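Local structure of amidohydrolase (Xanthomonas campestris pv. campestris, 4DZH) at residues Gly21-Ile26 and Val31-His36; Cys287-Leu292 and Asn321-Met326. The protein probably deaminates adenosine-type nucleosides such as 5'-methylthioadenosine, as a zinc-binding member of the ATZ/TRZ amidohydrolase family. All blocks are in the same frame, centred on the assembly; numbering follows the deposited sequence.

Contact 1. Residues Gly21-Ile26 and Val31-His36; sequences GYVVPI and VVLEDH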
ATOM      1  N   GLY A  21       0.793  13.139  21.446  1.00 24.19           N
ATOM      2  CA  GLY A  21       0.812  14.365  20.675  1.00 27.94           C
ATOM      3  C   GLY A  21      -0.538  14.715  20.076  1.00 26.96           C
ATOM      4  O   GLY A  21      -0.896  15.883  19.952  1.00 27.50           O
ATOM      5  N   TYR A  22      -1.274  13.688  19.659  1.00 27.13           N
ATOM      6  CA  TYR A  22      -2.553  13.876  18.966  1.00 26.30           C
ATOM      7  C   TYR A  22      -3.473  12.777  19.407  1.00 28.88           C
ATOM      8  O   TYR A  22      -3.056  11.608  19.511  1.00 31.00           O
ATOM      9  CB  TYR A  22      -2.383  13.809  17.441  1.00 25.44           C
ATOM     10  CG  TYR A  22      -1.402  14.826  16.960  1.00 25.57           C
ATOM     11  CD1 TYR A  22      -1.817  16.115  16.650  1.00 26.88           C
ATOM     12  CD2 TYR A  22      -0.044  14.506  16.835  1.00 27.57           C
ATOM     13  CE1 TYR A  22      -0.906  17.075  16.221  1.00 31.21           C
ATOM     14  CE2 TYR A  22       0.885  15.464  16.418  1.00 30.21           C
ATOM     15  CZ  TYR A  22       0.443  16.744  16.103  1.00 32.85           C
ATOM     16  OH  TYR A  22       1.342  17.712  15.675  1.00 36.00           O
ATOM     17  N   VAL A  23      -4.708  13.146  19.741  1.00 24.83           N
ATOM     18  CA  VAL A  23      -5.739  12.131  19.958  1.00 25.84           C
ATOM     19  C   VAL A  23      -6.806  12.250  18.875  1.00 24.71           C
ATOM     20  O   VAL A  23      -7.331  13.334  18.633  1.00 25.40           O
ATOM     21  CB  VAL A  23      -6.417  12.248  21.360  1.00 24.38           C
ATOM     22  CG1 VAL A  23      -7.593  11.285  21.486  1.00 24.10           C
ATOM     23  CG2 VAL A  23      -5.367  12.019  22.466  1.00 28.05           C
ATOM     24  N   VAL A  24      -7.107  11.137  18.200  1.00 24.60           N
ATOM     25  CA  VAL A  24      -8.095  11.128  17.142  1.00 25.89           C
ATOM     26  C   VAL A  24      -9.301  10.312  17.593  1.00 26.23           C
ATOM     27  O   VAL A  24      -9.286   9.082  17.533  1.00 24.93           O
ATOM     28  CB  VAL A  24      -7.508  10.510  15.846  1.00 23.06           C
ATOM     29  CG1 VAL A  24      -8.561  10.504  14.762  1.00 24.21           C
ATOM     30  CG2 VAL A  24      -6.201  11.251  15.442  1.00 22.94           C
ATOM     31  N   PRO A  25     -10.355  10.985  18.094  1.00 22.01           N
ATOM     32  CA  PRO A  25     -11.429  10.248  18.771  1.00 25.50           C
ATOM     33  C   PRO A  25     -12.416   9.508  17.858  1.00 25.39           C
ATOM     34  O   PRO A  25     -13.110   8.631  18.379  1.00 24.96           O
ATOM     35  CB  PRO A  25     -12.149  11.343  19.568  1.00 22.85           C
ATOM     36  CG  PRO A  25     -11.970  12.600  18.717  1.00 22.35           C
ATOM     37  CD  PRO A  25     -10.568  12.449  18.092  1.00 22.32           C
ATOM     38  N   ILE A  26     -12.465   9.876  16.578  1.00 22.75           N
ATOM     39  CA  ILE A  26     -13.372   9.353  15.547  1.00 21.50           C
ATOM     40  C   ILE A  26     -14.777   9.952  15.752  1.00 22.47           C
ATOM     41  O   ILE A  26     -15.402  10.429  14.793  1.00 21.66           O
ATOM     42  CB  ILE A  26     -13.421   7.808  15.516  1.00 18.36           C
ATOM     43  CG1 ILE A  26     -12.017   7.235  15.274  1.00 23.74           C
ATOM     44  CG2 ILE A  26     -14.378   7.314  14.427  1.00 19.92           C
ATOM     45  CD1 ILE A  26     -11.371   7.651  13.963  1.00 23.91           C
ATOM     46  N   VAL A  31     -12.287  15.454  13.730  1.00 31.40           N
ATOM     47  CA  VAL A  31     -11.647  16.224  14.787  1.00 30.25           C
ATOM     48  C   VAL A  31     -10.307  15.619  15.245  1.00 28.25           C
ATOM     49  O   VAL A  31     -10.188  14.397  15.452  1.00 26.12           O
ATOM     50  CB  VAL A  31     -12.629  16.441  15.973  1.00 38.74           C
ATOM     51  CG1 VAL A  31     -11.906  16.787  17.260  1.00 38.51           C
ATOM     52  CG2 VAL A  31     -13.633  17.523  15.597  1.00 38.04           C
ATOM     53  N   VAL A  32      -9.298  16.472  15.407  1.00 27.94           N
ATOM     54  CA  VAL A  32      -8.036  16.017  15.981  1.00 25.80           C
ATOM     55  C   VAL A  32      -7.688  16.816  17.248  1.00 26.98           C
ATOM     56  O   VAL A  32      -7.575  18.032  17.209  1.00 30.55           O
ATOM     57  CB  VAL A  32      -6.878  16.091  14.943  1.00 31.25           C
ATOM     58  CG1 VAL A  32      -5.573  15.623  15.561  1.00 31.51           C
ATOM     59  CG2 VAL A  32      -7.220  15.236  13.721  1.00 30.10           C
ATOM     60  N   LEU A  33      -7.550  16.124  18.372  1.00 29.63           N
ATOM     61  CA  LEU A  33      -7.267  16.795  19.630  1.00 30.78           C
ATOM     62  C   LEU A  33      -5.786  16.837  19.875  1.00 29.42           C
ATOM     63  O   LEU A  33      -5.162  15.830  20.189  1.00 32.03           O
ATOM     64  CB  LEU A  33      -7.936  16.042  20.780  1.00 32.23           C
ATOM     65  CG  LEU A  33      -9.403  15.728  20.551  1.00 32.55           C
ATOM     66  CD1 LEU A  33      -9.910  14.824  21.666  1.00 27.83           C
ATOM     67  CD2 LEU A  33     -10.179  17.042  20.479  1.00 37.89           C
ATOM     68  N   GLU A  34      -5.214  18.023  19.777  1.00 27.43           N
ATOM     69  CA  GLU A  34      -3.792  18.164  19.986  1.00 32.87           C
ATOM     70  C   GLU A  34      -3.425  18.144  21.478  1.00 28.76           C
ATOM     71  O   GLU A  34      -4.109  18.756  22.288  1.00 33.74           O
ATOM     72  CB  GLU A  34      -3.356  19.475  19.358  1.00 39.62           C
ATOM     73  CG  GLU A  34      -1.892  19.756  19.458  1.00 48.12           C
ATOM     74  CD  GLU A  34      -1.406  20.555  18.251  1.00 53.40           C
ATOM     75  OE1 GLU A  34      -2.257  21.208  17.599  1.00 54.88           O
ATOM     76  OE2 GLU A  34      -0.190  20.515  17.949  1.00 56.12           O
ATOM     77  N   ASP A  35      -2.353  17.442  21.838  1.00 31.26           N
ATOM     78  CA  ASP A  35      -1.839  17.443  23.216  1.00 32.56           C
ATOM     79  C   ASP A  35      -2.889  17.019  24.242  1.00 33.67           C
ATOM     80  O   ASP A  35      -3.195  17.769  25.184  1.00 30.79           O
ATOM     81  CB  ASP A  35      -1.268  18.833  23.577  1.00 38.60           C
ATOM     82  CG  ASP A  35      -0.373  18.811  24.823  1.00 47.16           C
ATOM     83  OD1 ASP A  35       0.107  17.719  25.216  1.00 46.39           O
ATOM     84  OD2 ASP A  35      -0.125  19.898  25.403  1.00 53.67           O
ATOM     85  N   HIS A  36      -3.440  15.821  24.048  1.00 28.33           N
ATOM     86  CA  HIS A  36      -4.526  15.289  24.860  1.00 28.01           C
ATOM     87  C   HIS A  36      -4.124  13.931  25.436  1.00 28.37           C
ATOM     88  O   HIS A  36      -3.180  13.293  24.944  1.00 29.23           O
ATOM     89  CB  HIS A  36      -5.783  15.108  24.016  1.00 25.62           C
ATOM     90  CG  HIS A  36      -6.714  16.281  24.026  1.00 30.10           C
ATOM     91  ND1 HIS A  36      -6.348  17.530  23.582  1.00 31.70           N
ATOM     92  CD2 HIS A  36      -8.004  16.386  24.439  1.00 34.67           C
ATOM     93  CE1 HIS A  36      -7.383  18.349  23.682  1.00 33.08           C
ATOM     94  NE2 HIS A  36      -8.394  17.685  24.212  1.00 36.42           N
TER
HETATM   95  O   HOH W   1     -11.901  12.348  15.295  1.00 24.80           O
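Val-23 and Leu-33 form the antiparallel hydrogen-bonded pair of a short hairpin. Val-23 N donates to Leu-33 O at 2.8 Å, and Leu-33 N returns the bond to Val-23 O, also at 2.8 Å. A third backbone bond, Asp-35 N to Gly-21 O, is nearly straight at its hydrogen (176°), where the chain turns a corner at Glu-34 and Asp-35.

The packing is tight on the face of Val-23. Val-23 CG2, anti to the carbonyl carbon, meets CB of His-36 at 3.5 Å, and the two side chains cross at about a right angle. The His-36 ring then turns away and lays one face over CB of Leu-33. His-36 ND1 donates to Glu-34 O at 2.9 Å, in the plane of the ring, which helps set the ring's rotation.

The Tyr-22 face is looser. Tyr-22 CD1 touches Val-32 CG1 at 3.9 Å. The exposed Glu-34 side chain lies beside that of Tyr-22, pointing the same way, with carboxylate and ring planes 37° apart. Near the turn, one water links Ile-26 N to Val-31 O.

Helix 397-403 packs on Tyr-22, Val-24 and Val-32, and helix 349-363 on Val-24 and Ile-26. Strand 44-50 meets Leu-33, while strand 69-80 runs parallel to 22-23.

Contact 2. Residues Cys287-Leu292 and Asn321-Met326; sequences CPESNL and NNDLDM. With MG (magnesium ion), chain B.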
ATOM      1  N   CYS A 287     -13.183  -4.911   0.670  1.00 17.40           N
ATOM      2  CA  CYS A 287     -11.868  -5.565   0.634  1.00 13.28           C
ATOM      3  C   CYS A 287     -11.206  -5.224  -0.718  1.00 14.35           C
ATOM      4  O   CYS A 287     -11.093  -6.062  -1.632  1.00 15.58           O
ATOM      5  CB  CYS A 287     -12.049  -7.080   0.770  1.00 17.85           C
ATOM      6  SG  CYS A 287     -12.865  -7.579   2.300  1.00 16.35           S
ATOM      7  N   PRO A 288     -10.746  -3.980  -0.869  1.00 16.92           N
ATOM      8  CA  PRO A 288     -10.298  -3.552  -2.198  1.00 16.70           C
ATOM      9  C   PRO A 288      -9.085  -4.310  -2.746  1.00 14.84           C
ATOM     10  O   PRO A 288      -8.982  -4.586  -3.935  1.00 16.34           O
ATOM     11  CB  PRO A 288      -9.946  -2.064  -1.990  1.00 17.17           C
ATOM     12  CG  PRO A 288      -9.778  -1.897  -0.455  1.00 14.85           C
ATOM     13  CD  PRO A 288     -10.749  -2.888   0.139  1.00 15.27           C
ATOM     14  N   GLU A 289      -8.081  -4.592  -1.893  1.00 13.98           N
ATOM     15  CA  GLU A 289      -6.882  -5.198  -2.444  1.00 13.11           C
ATOM     16  C   GLU A 289      -7.150  -6.605  -2.973  1.00 13.06           C
ATOM     17  O   GLU A 289      -6.608  -6.968  -4.063  1.00 15.38           O
ATOM     18  CB  GLU A 289      -5.681  -5.148  -1.448  1.00 16.46           C
ATOM     19  CG  GLU A 289      -5.282  -3.688  -1.099  1.00 16.75           C
ATOM     20  CD  GLU A 289      -4.089  -3.533  -0.184  1.00 19.54           C
ATOM     21  OE1 GLU A 289      -3.424  -4.563   0.144  1.00 13.94           O
ATOM     22  OE2 GLU A 289      -3.800  -2.352   0.145  1.00 17.42           O
ATOM     23  N   SER A 290      -7.929  -7.395  -2.225  1.00 14.18           N
ATOM     24  CA  SER A 290      -8.313  -8.723  -2.680  1.00 14.75           C
ATOM     25  C   SER A 290      -9.126  -8.613  -3.971  1.00 17.11           C
ATOM     26  O   SER A 290      -8.880  -9.384  -4.915  1.00 17.97           O
ATOM     27  CB  SER A 290      -9.115  -9.436  -1.610  1.00 17.28           C
ATOM     28  OG  SER A 290      -9.657 -10.655  -2.118  1.00 18.82           O
ATOM     29  N   ASN A 291     -10.073  -7.664  -3.998  1.00 15.40           N
ATOM     30  CA  ASN A 291     -10.937  -7.496  -5.184  1.00 17.40           C
ATOM     31  C   ASN A 291     -10.068  -7.159  -6.423  1.00 21.17           C
ATOM     32  O   ASN A 291     -10.306  -7.650  -7.551  1.00 19.17           O
ATOM     33  CB  ASN A 291     -11.950  -6.362  -4.997  1.00 15.35           C
ATOM     34  CG  ASN A 291     -13.013  -6.602  -3.931  1.00 17.60           C
ATOM     35  OD1 ASN A 291     -13.686  -5.647  -3.519  1.00 19.83           O
ATOM     36  ND2 ASN A 291     -13.193  -7.859  -3.470  1.00 15.08           N
ATOM     37  N   LEU A 292      -9.077  -6.271  -6.256  1.00 16.39           N
ATOM     38  CA  LEU A 292      -8.288  -5.898  -7.393  1.00 14.08           C
ATOM     39  C   LEU A 292      -7.427  -7.083  -7.817  1.00 18.30           C
ATOM     40  O   LEU A 292      -7.340  -7.412  -9.004  1.00 19.56           O
ATOM     41  CB  LEU A 292      -7.414  -4.669  -7.066  1.00 15.91           C
ATOM     42  CG  LEU A 292      -8.127  -3.357  -6.769  1.00 15.65           C
ATOM     43  CD1 LEU A 292      -7.012  -2.321  -6.414  1.00 14.92           C
ATOM     44  CD2 LEU A 292      -8.840  -2.893  -8.018  1.00 18.29           C
ATOM     45  N   ASN A 321      -3.902 -11.098  -0.979  1.00 14.23           N
ATOM     46  CA  ASN A 321      -3.683  -9.718  -0.558  1.00 13.09           C
ATOM     47  C   ASN A 321      -2.277  -9.198  -0.802  1.00 15.07           C
ATOM     48  O   ASN A 321      -2.128  -8.239  -1.556  1.00 15.09           O
ATOM     49  CB  ASN A 321      -4.205  -9.472   0.891  1.00 13.92           C
ATOM     50  CG  ASN A 321      -4.223  -7.989   1.242  1.00 10.84           C
ATOM     51  OD1 ASN A 321      -3.172  -7.313   1.214  1.00 14.52           O
ATOM     52  ND2 ASN A 321      -5.396  -7.471   1.555  1.00 13.28           N
ATOM     53  N   ASN A 322      -1.203  -9.730  -0.194  1.00 14.81           N
ATOM     54  CA  ASN A 322      -1.132 -10.952   0.626  1.00 13.94           C
ATOM     55  C   ASN A 322      -0.757 -10.621   2.069  1.00 16.86           C
ATOM     56  O   ASN A 322      -0.131 -11.455   2.773  1.00 15.24           O
ATOM     57  CB  ASN A 322      -0.044 -11.825   0.023  1.00 13.24           C
ATOM     58  CG  ASN A 322      -0.499 -12.475  -1.249  1.00 13.33           C
ATOM     59  OD1 ASN A 322      -1.690 -12.503  -1.548  1.00 15.90           O
ATOM     60  ND2 ASN A 322       0.448 -12.973  -2.022  1.00 15.87           N
ATOM     61  N   ASP A 323      -1.073  -9.400   2.519  1.00 16.10           N
ATOM     62  CA  ASP A 323      -0.794  -9.050   3.926  1.00 11.87           C
ATOM     63  C   ASP A 323      -2.076  -8.726   4.685  1.00 14.82           C
ATOM     64  O   ASP A 323      -3.192  -8.747   4.137  1.00 14.06           O
ATOM     65  CB  ASP A 323       0.237  -7.944   4.052  1.00 13.46           C
ATOM     66  CG  ASP A 323      -0.132  -6.696   3.264  1.00 17.08           C
ATOM     67  OD1 ASP A 323      -1.345  -6.457   3.069  1.00 15.43           O
ATOM     68  OD2 ASP A 323       0.781  -5.909   2.927  1.00 17.88           O
ATOM     69  N   LEU A 324      -1.929  -8.478   5.989  1.00 11.67           N
ATOM     70  CA  LEU A 324      -3.076  -8.086   6.846  1.00 12.85           C
ATOM     71  C   LEU A 324      -2.922  -6.624   7.219  1.00 14.08           C
ATOM     72  O   LEU A 324      -3.229  -6.207   8.345  1.00 15.18           O
ATOM     73  CB  LEU A 324      -3.102  -8.912   8.148  1.00 12.53           C
ATOM     74  CG  LEU A 324      -3.311 -10.397   7.879  1.00 11.49           C
ATOM     75  CD1 LEU A 324      -3.190 -11.205   9.214  1.00 13.83           C
ATOM     76  CD2 LEU A 324      -4.646 -10.771   7.105  1.00 14.48           C
ATOM     77  N   ASP A 325      -2.412  -5.826   6.296  1.00 11.89           N
ATOM     78  CA  ASP A 325      -2.024  -4.457   6.588  1.00 11.85           C
ATOM     79  C   ASP A 325      -3.233  -3.553   6.400  1.00 12.06           C
ATOM     80  O   ASP A 325      -3.590  -3.224   5.234  1.00 13.19           O
ATOM     81  CB  ASP A 325      -0.898  -4.047   5.611  1.00 10.35           C
ATOM     82  CG  ASP A 325      -0.400  -2.594   5.813  1.00 12.21           C
ATOM     83  OD1 ASP A 325      -1.081  -1.823   6.531  1.00 14.70           O
ATOM     84  OD2 ASP A 325       0.651  -2.240   5.232  1.00 12.92           O
ATOM     85  N   MET A 326      -3.875  -3.164   7.495  1.00 11.63           N
ATOM     86  CA  MET A 326      -5.040  -2.277   7.368  1.00 12.48           C
ATOM     87  C   MET A 326      -4.657  -0.858   7.021  1.00 14.58           C
ATOM     88  O   MET A 326      -5.495  -0.117   6.489  1.00 15.57           O
ATOM     89  CB  MET A 326      -5.893  -2.311   8.647  1.00 12.49           C
ATOM     90  CG  MET A 326      -6.716  -3.569   8.774  1.00 13.12           C
ATOM     91  SD  MET A 326      -8.151  -3.577   7.661  1.00 14.24           S
ATOM     92  CE  MET A 326      -9.130  -2.220   8.350  1.00 16.10           C
TER
HETATM   93 MG    MG B 501      -2.319  -5.555   1.500  1.00 12.88          MG
HETATM   94  O   HOH W   2      -0.977  -6.317  -0.017  1.00 16.38           O
HETATM   95  O   HOH W   3      -0.865  -4.010   1.755  1.00 14.69           O
HETATM   96  O   HOH W   4      -3.625  -4.834   2.904  1.00 13.28           O
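Asn-321 OD1 has two partners. Asn-321 OD1 binds the magnesium ion at 2.0 Å and accepts from Asp-323 N at 3.2 Å, which makes an Asx turn. The donor sits above the amide carbonyl plane. Glu-289 OE1 lies 3.0 Å from Asn-321 OD1, but the two oxygens meet only as ligands of the same ion.

Glu-289 reaches from helix 288-293 with its chain extended beyond CG. It is monodentate: Glu-289 OE1 binds magnesium at 2.0 Å, while OE2 turns to the hydroxyls of Thr-332 and Ser-328. The Glu-289 carboxylate and the Asn-321 amide are turned 46° apart. Asp-323 OD1 binds the ion at 2.1 Å from the side opposite Glu-289 OE1. Asp-323 CG stands between the backbone N and the carbonyl carbon (chi1 55°), which brings OD1 round to the ion. Arg-331 of the second subunit packs on Glu-289.

Three waters complete an octahedron. One, opposite Asn-321 OD1, donates to Asp-323 OD2 at 2.8 Å. The other two face each other across the ion and donate to Asn-321 O and Asp-325 O. The Asn-321 amide is set by ND2 bonds to Thr-315 O and Glu-329 OE2.

Two carboxylates probably balance the charge of the ion. The site is buried, and a zinc ion lies about 9 Å from the Asn-321 side chain. All-oxygen, octahedral coordination suits magnesium, and the ion itself joins helix to loop.

Along the chain the two contacts come in series, and neither encloses the other. Contact 1 closes first, near the N terminus; only four residues separate its segments. Strand 69-80, which flanks contact 1, ends near the zinc ligand His-79. Much later comes contact 2, with 28 residues between its segments. These hold helix 301-306 and strand 310-313, the last strand of the parallel sheet, and the contact ties helix 288-293 to the loop before helix 326-341. The centres of contacts 1 and 2 are about 28 Å apart. Contact 1 pairs strand 22-23 with the loop leading into strand 36-41 of the small four-stranded sheet; contact 2 joins barrel elements through a metal.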